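Local coordinates for protein B-agarase (Saccharophagus degradans, PDB 4BQ2) that probably hydrolyses the beta-1,4-linkages of agarose from the chain end, as an exo-acting beta-agarase of glycoside hydrolase family 50, at residues 356-361 and 393-398; 397-402 and 421-426; 404-409 and 699-704. All coordinates share one frame; numbering follows the deposited sequence. Where two conformers were deposited one is given.

Contact 1: residues 356-361 and 393-398; sequences ANHYNY and GSYLDK
The Tyr-395 phenol and the His-358 imidazole come together from opposite directions, and their rings meet obliquely. The planes are 55° apart and the centroids 5.5 Å. His-358 leads with CE1, the carbon between its two nitrogens. His-358 CE1 lies 3.5 Å from Tyr-395 OH. Tyr-395 CE2 sits in the imidazole plane, 3.6 Å from His-358 CE1. On the helix 394-410 side, Tyr-395 CG stands between the backbone N and the carbonyl carbon (chi1 50°), which aims the phenol at the other segment. The side-chain amide of Asn-357 reaches the phenol end from the edge of the ring, near its plane. The same amide also lies over one face of the His-358 ring, toward the rim. The contact joins the first turn of helix 394-410 to the short 3-10 segment that leads into strand 359-362. Helix 378-387 holds the histidine: ND1 bonds to Ser-380 OG and NE2 to Glu-384 OE1. Glu-384 may polarise the imidazole. With both nitrogens engaged, the ring is fixed in rotation, and CE1 is the atom presented to the phenol.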
loop_
_atom_site.group_PDB
_atom_site.type_symbol
_atom_site.label_atom_id
_atom_site.label_comp_id
_atom_site.label_asym_id
_atom_site.label_seq_id
_atom_site.Cartn_x
_atom_site.Cartn_y
_atom_site.Cartn_z
ATOM N N ALA A 356 24.082 17.734 6.950
ATOM C CA ALA A 356 23.806 18.034 5.542
ATOM C C ALA A 356 23.958 16.829 4.608
ATOM O O ALA A 356 23.453 16.834 3.482
ATOM C CB ALA A 356 24.637 19.218 5.048
ATOM N N ASN A 357 24.602 15.766 5.064
ATOM C CA ASN A 357 24.697 14.588 4.198
ATOM C C ASN A 357 23.360 13.819 4.080
ATOM O O ASN A 357 23.267 12.823 3.355
ATOM C CB ASN A 357 25.834 13.671 4.635
ATOM C CG ASN A 357 25.646 13.155 6.038
ATOM O OD1 ASN A 357 25.671 13.919 7.015
ATOM N ND2 ASN A 357 25.420 11.851 6.149
ATOM N N HIS A 358 22.321 14.279 4.768
ATOM C CA HIS A 358 21.064 13.550 4.749
ATOM C C HIS A 358 20.099 14.112 3.704
ATOM O O HIS A 358 18.955 13.675 3.605
ATOM C CB HIS A 358 20.479 13.391 6.168
ATOM C CG HIS A 358 21.435 12.734 7.125
ATOM N ND1 HIS A 358 21.652 11.371 7.144
ATOM C CD2 HIS A 358 22.271 13.257 8.053
ATOM C CE1 HIS A 358 22.563 11.083 8.055
ATOM N NE2 HIS A 358 22.957 12.210 8.621
ATOM N N TYR A 359 20.582 15.076 2.922
ATOM C CA TYR A 359 19.893 15.518 1.717
ATOM C C TYR A 359 19.873 14.415 0.657
ATOM O O TYR A 359 20.766 13.564 0.604
ATOM C CB TYR A 359 20.531 16.778 1.148
ATOM C CG TYR A 359 20.112 18.045 1.870
ATOM C CD1 TYR A 359 18.799 18.516 1.786
ATOM C CD2 TYR A 359 21.038 18.793 2.620
ATOM C CE1 TYR A 359 18.413 19.677 2.446
ATOM C CE2 TYR A 359 20.651 19.949 3.279
ATOM C CZ TYR A 359 19.342 20.386 3.179
ATOM O OH TYR A 359 18.959 21.540 3.841
ATOM N N ASN A 360 18.834 14.447 -0.167
ATOM C CA ASN A 360 18.611 13.489 -1.242
ATOM C C ASN A 360 18.184 14.309 -2.459
ATOM O O ASN A 360 17.781 15.487 -2.325
ATOM C CB ASN A 360 17.502 12.500 -0.824
ATOM C CG ASN A 360 17.182 11.460 -1.902
ATOM O OD1 ASN A 360 18.051 11.038 -2.666
ATOM N ND2 ASN A 360 15.924 11.033 -1.953
ATOM N N TYR A 361 18.296 13.715 -3.641
ATOM C CA TYR A 361 17.693 14.305 -4.832
ATOM C C TYR A 361 16.982 13.218 -5.635
ATOM O O TYR A 361 17.584 12.192 -5.964
ATOM C CB TYR A 361 18.730 15.014 -5.706
ATOM C CG TYR A 361 18.068 15.822 -6.799
ATOM C CD1 TYR A 361 17.676 17.149 -6.572
ATOM C CD2 TYR A 361 17.781 15.254 -8.050
ATOM C CE1 TYR A 361 17.045 17.883 -7.565
ATOM C CE2 TYR A 361 17.140 15.992 -9.048
ATOM C CZ TYR A 361 16.769 17.304 -8.790
ATOM O OH TYR A 361 16.125 18.043 -9.769
ATOM N N GLY A 393 29.926 7.326 8.080
ATOM C CA GLY A 393 28.845 6.411 7.753
ATOM C C GLY A 393 28.648 5.325 8.821
ATOM O O GLY A 393 27.786 4.436 8.659
ATOM N N SER A 394 29.389 5.401 9.929
ATOM C CA SER A 394 29.292 4.343 10.922
ATOM C C SER A 394 27.870 4.165 11.473
ATOM O O SER A 394 27.514 3.044 11.810
ATOM C CB SER A 394 30.295 4.484 12.067
ATOM O OG SER A 394 29.937 5.541 12.922
ATOM N N TYR A 395 27.070 5.238 11.548
ATOM C CA TYR A 395 25.656 5.104 12.034
ATOM C C TYR A 395 24.818 4.150 11.156
ATOM O O TYR A 395 23.835 3.579 11.624
ATOM C CB TYR A 395 24.929 6.465 12.174
ATOM C CG TYR A 395 25.072 7.305 10.935
ATOM C CD1 TYR A 395 26.180 8.133 10.773
ATOM C CD2 TYR A 395 24.130 7.246 9.908
ATOM C CE1 TYR A 395 26.365 8.872 9.605
ATOM C CE2 TYR A 395 24.298 8.009 8.749
ATOM C CZ TYR A 395 25.415 8.803 8.616
ATOM O OH TYR A 395 25.614 9.552 7.488
ATOM N N LEU A 396 25.199 4.010 9.887
ATOM C CA LEU A 396 24.493 3.066 8.976
ATOM C C LEU A 396 24.820 1.629 9.349
ATOM O O LEU A 396 23.936 0.775 9.389
ATOM C CB LEU A 396 24.846 3.319 7.508
ATOM C CG LEU A 396 24.547 4.741 7.071
ATOM C CD1 LEU A 396 25.240 4.989 5.743
ATOM C CD2 LEU A 396 23.033 4.959 6.947
ATOM N N ASP A 397 26.102 1.338 9.593
ATOM C CA ASP A 397 26.459 0.012 10.046
ATOM C C ASP A 397 25.786 -0.313 11.394
ATOM O O ASP A 397 25.287 -1.422 11.578
ATOM C CB ASP A 397 27.975 -0.149 10.152
ATOM C CG ASP A 397 28.653 -0.053 8.800
ATOM O OD1 ASP A 397 28.004 -0.333 7.757
ATOM O OD2 ASP A 397 29.825 0.329 8.778
ATOM N N LYS A 398 25.782 0.654 12.323
ATOM C CA LYS A 398 25.100 0.453 13.605
ATOM C C LYS A 398 23.592 0.259 13.402
ATOM O O LYS A 398 22.967 -0.614 14.042
ATOM C CB LYS A 398 25.291 1.668 14.517
ATOM C CG LYS A 398 24.606 1.487 15.869
ATOM C CD LYS A 398 25.288 0.434 16.735
ATOM C CE LYS A 398 24.959 0.581 18.236
ATOM N NZ LYS A 398 25.604 -0.561 18.946
#

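Contact 2: residues 397-402 and 421-426; sequences DKWREV and PAYYDN
Tyr-423 O accepts two hydrogen bonds from one residue, Asn-426. The backbone bond, Asn-426 N to Tyr-423 O, closes a type I beta turn at 3.0 Å. The side-chain bond, Asn-426 ND2 to Tyr-423 O, is 2.9 Å long. It is fairly straight (163°), and the donor lies in the carbonyl plane. Asn-426 OD1 in turn meets the backbone N of Arg-428 and of Ile-429, so the amide is held at both ends. The turn belongs to the loop that follows helix 394-410 and leads to strand 431-435, a helix-to-strand connection consistent with the (beta/alpha)8 barrel of this family. From it Tyr-423 reaches back to the helix. Its hydroxyl end comes over one face of the Trp-399 indole, with Tyr-423 OH 3.4 Å from Trp-399 CZ3. The two rings form an offset edge-to-face pair, planes 73° apart, in which tyrosine gives the edge. Trp-399 CG is anti to the backbone N (chi1 172°), which sends the indole outward from the helix, about at right angles to its axis. Its NE1 bonds to Tyr-379 OH. Arg-400 has two conformers, so its contacts describe one of them. It covers a face of the tyrosine with its aliphatic part, CG making an off-centre CH-pi contact. Ala-422 CB lies against one face of the guanidinium, 3.6 Å from Arg-400 NE. The backbone joins in too: Tyr-423 CE1 is 3.5 Å from Arg-400 O.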
loop_
_atom_site.group_PDB
_atom_site.type_symbol
_atom_site.label_atom_id
_atom_site.label_comp_id
_atom_site.label_asym_id
_atom_site.label_seq_id
_atom_site.Cartn_x
_atom_site.Cartn_y
_atom_site.Cartn_z
ATOM N N ASP A 397 26.102 1.338 9.593
ATOM C CA ASP A 397 26.459 0.012 10.046
ATOM C C ASP A 397 25.786 -0.313 11.394
ATOM O O ASP A 397 25.287 -1.422 11.578
ATOM C CB ASP A 397 27.975 -0.149 10.152
ATOM C CG ASP A 397 28.653 -0.053 8.800
ATOM O OD1 ASP A 397 28.004 -0.333 7.757
ATOM O OD2 ASP A 397 29.825 0.329 8.778
ATOM N N LYS A 398 25.782 0.654 12.323
ATOM C CA LYS A 398 25.100 0.453 13.605
ATOM C C LYS A 398 23.592 0.259 13.402
ATOM O O LYS A 398 22.967 -0.614 14.042
ATOM C CB LYS A 398 25.291 1.668 14.517
ATOM C CG LYS A 398 24.606 1.487 15.869
ATOM C CD LYS A 398 25.288 0.434 16.735
ATOM C CE LYS A 398 24.959 0.581 18.236
ATOM N NZ LYS A 398 25.604 -0.561 18.946
ATOM N N TRP A 399 23.006 1.049 12.498
ATOM C CA TRP A 399 21.571 0.860 12.197
ATOM C C TRP A 399 21.316 -0.590 11.715
ATOM O O TRP A 399 20.372 -1.236 12.164
ATOM C CB TRP A 399 21.108 1.894 11.155
ATOM C CG TRP A 399 19.700 1.661 10.635
ATOM C CD1 TRP A 399 18.515 1.794 11.325
ATOM C CD2 TRP A 399 19.358 1.271 9.314
ATOM N NE1 TRP A 399 17.449 1.506 10.485
ATOM C CE2 TRP A 399 17.940 1.178 9.252
ATOM C CE3 TRP A 399 20.107 0.972 8.173
ATOM C CZ2 TRP A 399 17.267 0.809 8.084
ATOM C CZ3 TRP A 399 19.442 0.585 7.008
ATOM C CH2 TRP A 399 18.016 0.519 6.983
ATOM N N ARG A 400 22.166 -1.092 10.822
ATOM C CA ARG A 400 21.983 -2.460 10.296
ATOM C C ARG A 400 22.101 -3.526 11.399
ATOM O O ARG A 400 21.300 -4.468 11.459
ATOM C CB ARG A 400 22.920 -2.735 9.102
ATOM C CG ARG A 400 22.669 -1.791 7.918
ATOM C CD ARG A 400 23.387 -2.200 6.633
ATOM N NE ARG A 400 23.843 -1.017 5.904
ATOM C CZ ARG A 400 25.117 -0.641 5.809
ATOM N NH1 ARG A 400 26.075 -1.382 6.351
ATOM N NH2 ARG A 400 25.436 0.451 5.148
ATOM N N GLU A 401 23.078 -3.354 12.290
ATOM C CA GLU A 401 23.275 -4.299 13.391
ATOM C C GLU A 401 22.106 -4.275 14.356
ATOM O O GLU A 401 21.579 -5.325 14.711
ATOM C CB GLU A 401 24.573 -4.019 14.160
ATOM C CG GLU A 401 24.743 -4.996 15.318
ATOM C CD GLU A 401 26.097 -4.885 15.983
ATOM O OE1 GLU A 401 27.104 -5.108 15.294
ATOM O OE2 GLU A 401 26.132 -4.587 17.192
ATOM N N VAL A 402 21.699 -3.072 14.784
ATOM C CA VAL A 402 20.541 -2.928 15.661
ATOM C C VAL A 402 19.262 -3.456 14.974
ATOM O O VAL A 402 18.420 -4.052 15.619
ATOM C CB VAL A 402 20.350 -1.417 16.046
ATOM C CG1 VAL A 402 19.008 -1.174 16.709
ATOM C CG2 VAL A 402 21.489 -0.960 16.972
ATOM N N PRO A 421 20.614 -4.395 0.011
ATOM C CA PRO A 421 21.552 -5.484 -0.240
ATOM C C PRO A 421 22.731 -5.576 0.735
ATOM O O PRO A 421 23.366 -6.631 0.803
ATOM C CB PRO A 421 22.063 -5.200 -1.665
ATOM C CG PRO A 421 20.939 -4.470 -2.300
ATOM C CD PRO A 421 20.369 -3.599 -1.214
ATOM N N ALA A 422 23.013 -4.499 1.481
ATOM C CA ALA A 422 24.053 -4.542 2.484
ATOM C C ALA A 422 23.697 -5.550 3.612
ATOM O O ALA A 422 24.573 -5.983 4.313
ATOM C CB ALA A 422 24.301 -3.141 3.057
ATOM N N TYR A 423 22.420 -5.909 3.774
ATOM C CA TYR A 423 22.003 -6.910 4.780
ATOM C C TYR A 423 22.141 -8.346 4.257
ATOM O O TYR A 423 21.993 -9.295 5.005
ATOM C CB TYR A 423 20.520 -6.775 5.132
ATOM C CG TYR A 423 20.154 -5.624 6.017
ATOM C CD1 TYR A 423 20.252 -5.727 7.397
ATOM C CD2 TYR A 423 19.695 -4.425 5.470
ATOM C CE1 TYR A 423 19.905 -4.651 8.221
ATOM C CE2 TYR A 423 19.363 -3.348 6.271
ATOM C CZ TYR A 423 19.460 -3.471 7.645
ATOM O OH TYR A 423 19.097 -2.429 8.444
ATOM N N TYR A 424 22.431 -8.504 2.979
ATOM C CA TYR A 424 22.343 -9.859 2.376
ATOM C C TYR A 424 23.399 -10.842 2.872
ATOM O O TYR A 424 23.238 -12.071 2.696
ATOM C CB TYR A 424 22.432 -9.759 0.857
ATOM C CG TYR A 424 21.179 -9.228 0.198
ATOM C CD1 TYR A 424 20.073 -8.768 0.954
ATOM C CD2 TYR A 424 21.128 -9.088 -1.200
ATOM C CE1 TYR A 424 18.950 -8.242 0.310
ATOM C CE2 TYR A 424 20.008 -8.594 -1.824
ATOM C CZ TYR A 424 18.933 -8.159 -1.073
ATOM O OH TYR A 424 17.852 -7.636 -1.774
ATOM N N ASP A 425 24.469 -10.324 3.474
ATOM C CA ASP A 425 25.454 -11.202 4.099
ATOM C C ASP A 425 25.426 -11.190 5.622
ATOM O O ASP A 425 26.415 -11.552 6.251
ATOM C CB ASP A 425 26.883 -10.925 3.574
ATOM C CG ASP A 425 27.401 -9.546 3.957
ATOM O OD1 ASP A 425 26.593 -8.706 4.394
ATOM O OD2 ASP A 425 28.619 -9.298 3.810
ATOM N N ASN A 426 24.318 -10.780 6.231
ATOM C CA ASN A 426 24.286 -10.642 7.690
ATOM C C ASN A 426 24.469 -11.986 8.365
ATOM O O ASN A 426 25.053 -12.069 9.416
ATOM C CB ASN A 426 23.009 -9.931 8.145
ATOM C CG ASN A 426 21.821 -10.854 8.209
ATOM O OD1 ASN A 426 21.669 -11.573 9.189
ATOM N ND2 ASN A 426 20.985 -10.852 7.171
#

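Contact 3: residues 404-409 and 699-704; sequences VDRMLN and FQYMDS
The guanidinium of Arg-406 meets Tyr-701 at its edge, with the phenol oxygen in the guanidinium plane. The tyrosine ring stands nearly perpendicular to it, the planes 83° apart. Met-407 approaches the same ring obliquely, and its CE is 3.5 Å from Tyr-701 CE1. The polar link across the contact is Arg-406 NH1 to Tyr-701 OH, 2.8 Å long and bent moderately to 155°. Arg-406 CD also comes close, 3.5 Å from Tyr-701 OH. Tyr-701 OH has a second partner in Thr-403 OG1, one turn earlier on the helix, so helix 394-410 grips the phenol oxygen twice. The arginine is extended from CG to NE and is held elsewhere as well. Its NE forms a salt bridge with Glu-232 and its NH1 another with Asp-725. These carboxylates fix the guanidinium and would probably offset its buried charge. The 699-704 segment continues from strand 693-699, which runs parallel to strand 280-287. This fits the closing strands of a (beta/alpha)8 barrel, with helix 394-410 packed outside. Leu-286 of strand 280-287 touches both Met-407 and Tyr-701, so helix, strand and segment 699-704 share one apolar patch. In Tyr-701, CG lies opposite the backbone N, which carries the phenol out toward the helix. The peptide between Phe-699 and Gln-700 is cis. Gln-700 NE2 makes a weak bond of 2.9 Å to Met-702 O. Met-407 reaches the ring because its chain bends at chi2 (-49°) and again at chi3. Its methyl spans two ring carbons, with Met-407 CE also 3.9 Å from Tyr-701 CD1.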
loop_
_atom_site.group_PDB
_atom_site.type_symbol
_atom_site.label_atom_id
_atom_site.label_comp_id
_atom_site.label_asym_id
_atom_site.label_seq_id
_atom_site.Cartn_x
_atom_site.Cartn_y
_atom_site.Cartn_z
ATOM N N VAL A 404 18.925 -5.919 12.693
ATOM C CA VAL A 404 18.950 -7.393 12.806
ATOM C C VAL A 404 18.688 -7.819 14.272
ATOM O O VAL A 404 17.866 -8.708 14.540
ATOM C CB VAL A 404 20.289 -8.008 12.265
ATOM C CG1 VAL A 404 20.347 -9.497 12.507
ATOM C CG2 VAL A 404 20.427 -7.761 10.777
ATOM N N ASP A 405 19.332 -7.148 15.226
ATOM C CA ASP A 405 19.115 -7.479 16.653
ATOM C C ASP A 405 17.644 -7.290 17.044
ATOM O O ASP A 405 17.106 -8.091 17.797
ATOM C CB ASP A 405 19.997 -6.613 17.568
ATOM C CG ASP A 405 21.474 -7.058 17.568
ATOM O OD1 ASP A 405 21.829 -8.132 16.969
ATOM O OD2 ASP A 405 22.287 -6.334 18.172
ATOM N N ARG A 406 17.014 -6.215 16.551
ATOM C CA ARG A 406 15.579 -5.995 16.809
ATOM C C ARG A 406 14.779 -7.143 16.212
ATOM O O ARG A 406 13.949 -7.715 16.880
ATOM C CB ARG A 406 15.088 -4.711 16.142
ATOM C CG ARG A 406 15.548 -3.440 16.848
ATOM C CD ARG A 406 15.385 -2.236 15.939
ATOM N NE ARG A 406 15.334 -0.987 16.719
ATOM C CZ ARG A 406 15.352 0.229 16.194
ATOM N NH1 ARG A 406 15.395 0.416 14.855
ATOM N NH2 ARG A 406 15.328 1.267 17.022
ATOM N N MET A 407 14.986 -7.426 14.929
ATOM C CA MET A 407 14.168 -8.466 14.252
ATOM C C MET A 407 14.206 -9.778 15.024
ATOM O O MET A 407 13.160 -10.398 15.276
ATOM C CB MET A 407 14.630 -8.679 12.811
ATOM C CG MET A 407 14.458 -7.438 11.928
ATOM S SD MET A 407 12.823 -6.681 12.025
ATOM C CE MET A 407 13.239 -4.933 11.907
ATOM N N LEU A 408 15.413 -10.190 15.407
ATOM C CA LEU A 408 15.607 -11.398 16.233
ATOM C C LEU A 408 14.952 -11.310 17.614
ATOM O O LEU A 408 14.304 -12.270 18.076
ATOM C CB LEU A 408 17.105 -11.750 16.354
ATOM C CG LEU A 408 17.785 -12.101 15.038
ATOM C CD1 LEU A 408 19.273 -12.259 15.289
ATOM C CD2 LEU A 408 17.175 -13.378 14.459
ATOM N N ASN A 409 15.091 -10.176 18.286
ATOM C CA ASN A 409 14.394 -10.013 19.570
ATOM C C ASN A 409 12.878 -10.060 19.404
ATOM O O ASN A 409 12.150 -10.643 20.227
ATOM C CB ASN A 409 14.823 -8.702 20.287
ATOM C CG ASN A 409 14.117 -8.519 21.636
ATOM O OD1 ASN A 409 13.085 -7.857 21.725
ATOM N ND2 ASN A 409 14.639 -9.173 22.676
ATOM N N PHE A 699 4.156 -3.898 5.817
ATOM C CA PHE A 699 4.697 -2.736 5.127
ATOM C C PHE A 699 4.458 -1.524 6.034
ATOM O O PHE A 699 3.299 -1.120 6.198
ATOM C CB PHE A 699 3.951 -2.545 3.790
ATOM C CG PHE A 699 4.559 -1.491 2.886
ATOM C CD1 PHE A 699 4.316 -0.133 3.115
ATOM C CD2 PHE A 699 5.366 -1.855 1.800
ATOM C CE1 PHE A 699 4.862 0.837 2.271
ATOM C CE2 PHE A 699 5.939 -0.886 0.954
ATOM C CZ PHE A 699 5.696 0.470 1.201
ATOM N N GLN A 700 5.490 -0.935 6.656
ATOM C CA GLN A 700 6.919 -1.158 6.424
ATOM C C GLN A 700 7.689 -0.940 7.743
ATOM O O GLN A 700 7.084 -0.754 8.781
ATOM C CB GLN A 700 7.392 -0.167 5.362
ATOM C CG GLN A 700 7.054 1.284 5.778
ATOM C CD GLN A 700 7.439 2.317 4.751
ATOM O OE1 GLN A 700 7.867 2.001 3.641
ATOM N NE2 GLN A 700 7.286 3.571 5.117
ATOM N N TYR A 701 9.024 -0.931 7.697
ATOM C CA TYR A 701 9.841 -0.838 8.914
ATOM C C TYR A 701 9.633 0.530 9.612
ATOM O O TYR A 701 9.467 0.591 10.826
ATOM C CB TYR A 701 11.318 -1.023 8.514
ATOM C CG TYR A 701 12.350 -1.052 9.625
ATOM C CD1 TYR A 701 12.022 -1.386 10.928
ATOM C CD2 TYR A 701 13.705 -0.818 9.318
ATOM C CE1 TYR A 701 13.000 -1.409 11.925
ATOM C CE2 TYR A 701 14.686 -0.901 10.286
ATOM C CZ TYR A 701 14.335 -1.183 11.585
ATOM O OH TYR A 701 15.356 -1.251 12.545
ATOM N N MET A 702 9.688 1.612 8.833
ATOM C CA MET A 702 9.641 2.975 9.419
ATOM C C MET A 702 8.368 3.675 8.976
ATOM O O MET A 702 7.864 3.349 7.907
ATOM C CB MET A 702 10.834 3.793 8.932
ATOM C CG MET A 702 12.176 3.150 9.269
ATOM S SD MET A 702 13.209 2.648 7.852
ATOM C CE MET A 702 13.494 4.161 6.923
ATOM N N ASP A 703 7.877 4.644 9.752
ATOM C CA ASP A 703 6.800 5.503 9.256
ATOM C C ASP A 703 7.282 6.167 8.002
ATOM O O ASP A 703 8.481 6.488 7.872
ATOM C CB ASP A 703 6.456 6.628 10.265
ATOM C CG ASP A 703 5.756 6.127 11.505
ATOM O OD1 ASP A 703 5.082 5.067 11.455
ATOM O OD2 ASP A 703 5.910 6.800 12.556
ATOM N N SER A 704 6.355 6.441 7.091
ATOM C CA SER A 704 6.619 7.360 5.998
ATOM C C SER A 704 6.760 8.771 6.607
ATOM O O SER A 704 6.140 9.045 7.630
ATOM C CB SER A 704 5.455 7.413 4.998
ATOM O OG SER A 704 4.928 6.157 4.660
#

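All three contacts use helix 394-410, met in order along it. Contact 1 closes a loop of 31 residues that holds strand 373-376 and helix 378-387. Contact 2 starts where contact 1 ends, the two sharing Asp-397 and Lys-398, and closes a short loop of 18 residues. Contact 3 opens inside that loop, at 404-409, and closes only at 699-704. Contacts 2 and 3 therefore cross, while contacts 1 and 3 are in series. Contacts 2 and 3 touch, with Trp-399 NE1 3.7 Å from Tyr-701 CE2. The three contacts tie the helix to the 3-10 segment before edge strand 359-362, to the following loop and to the loop after strand 693-699.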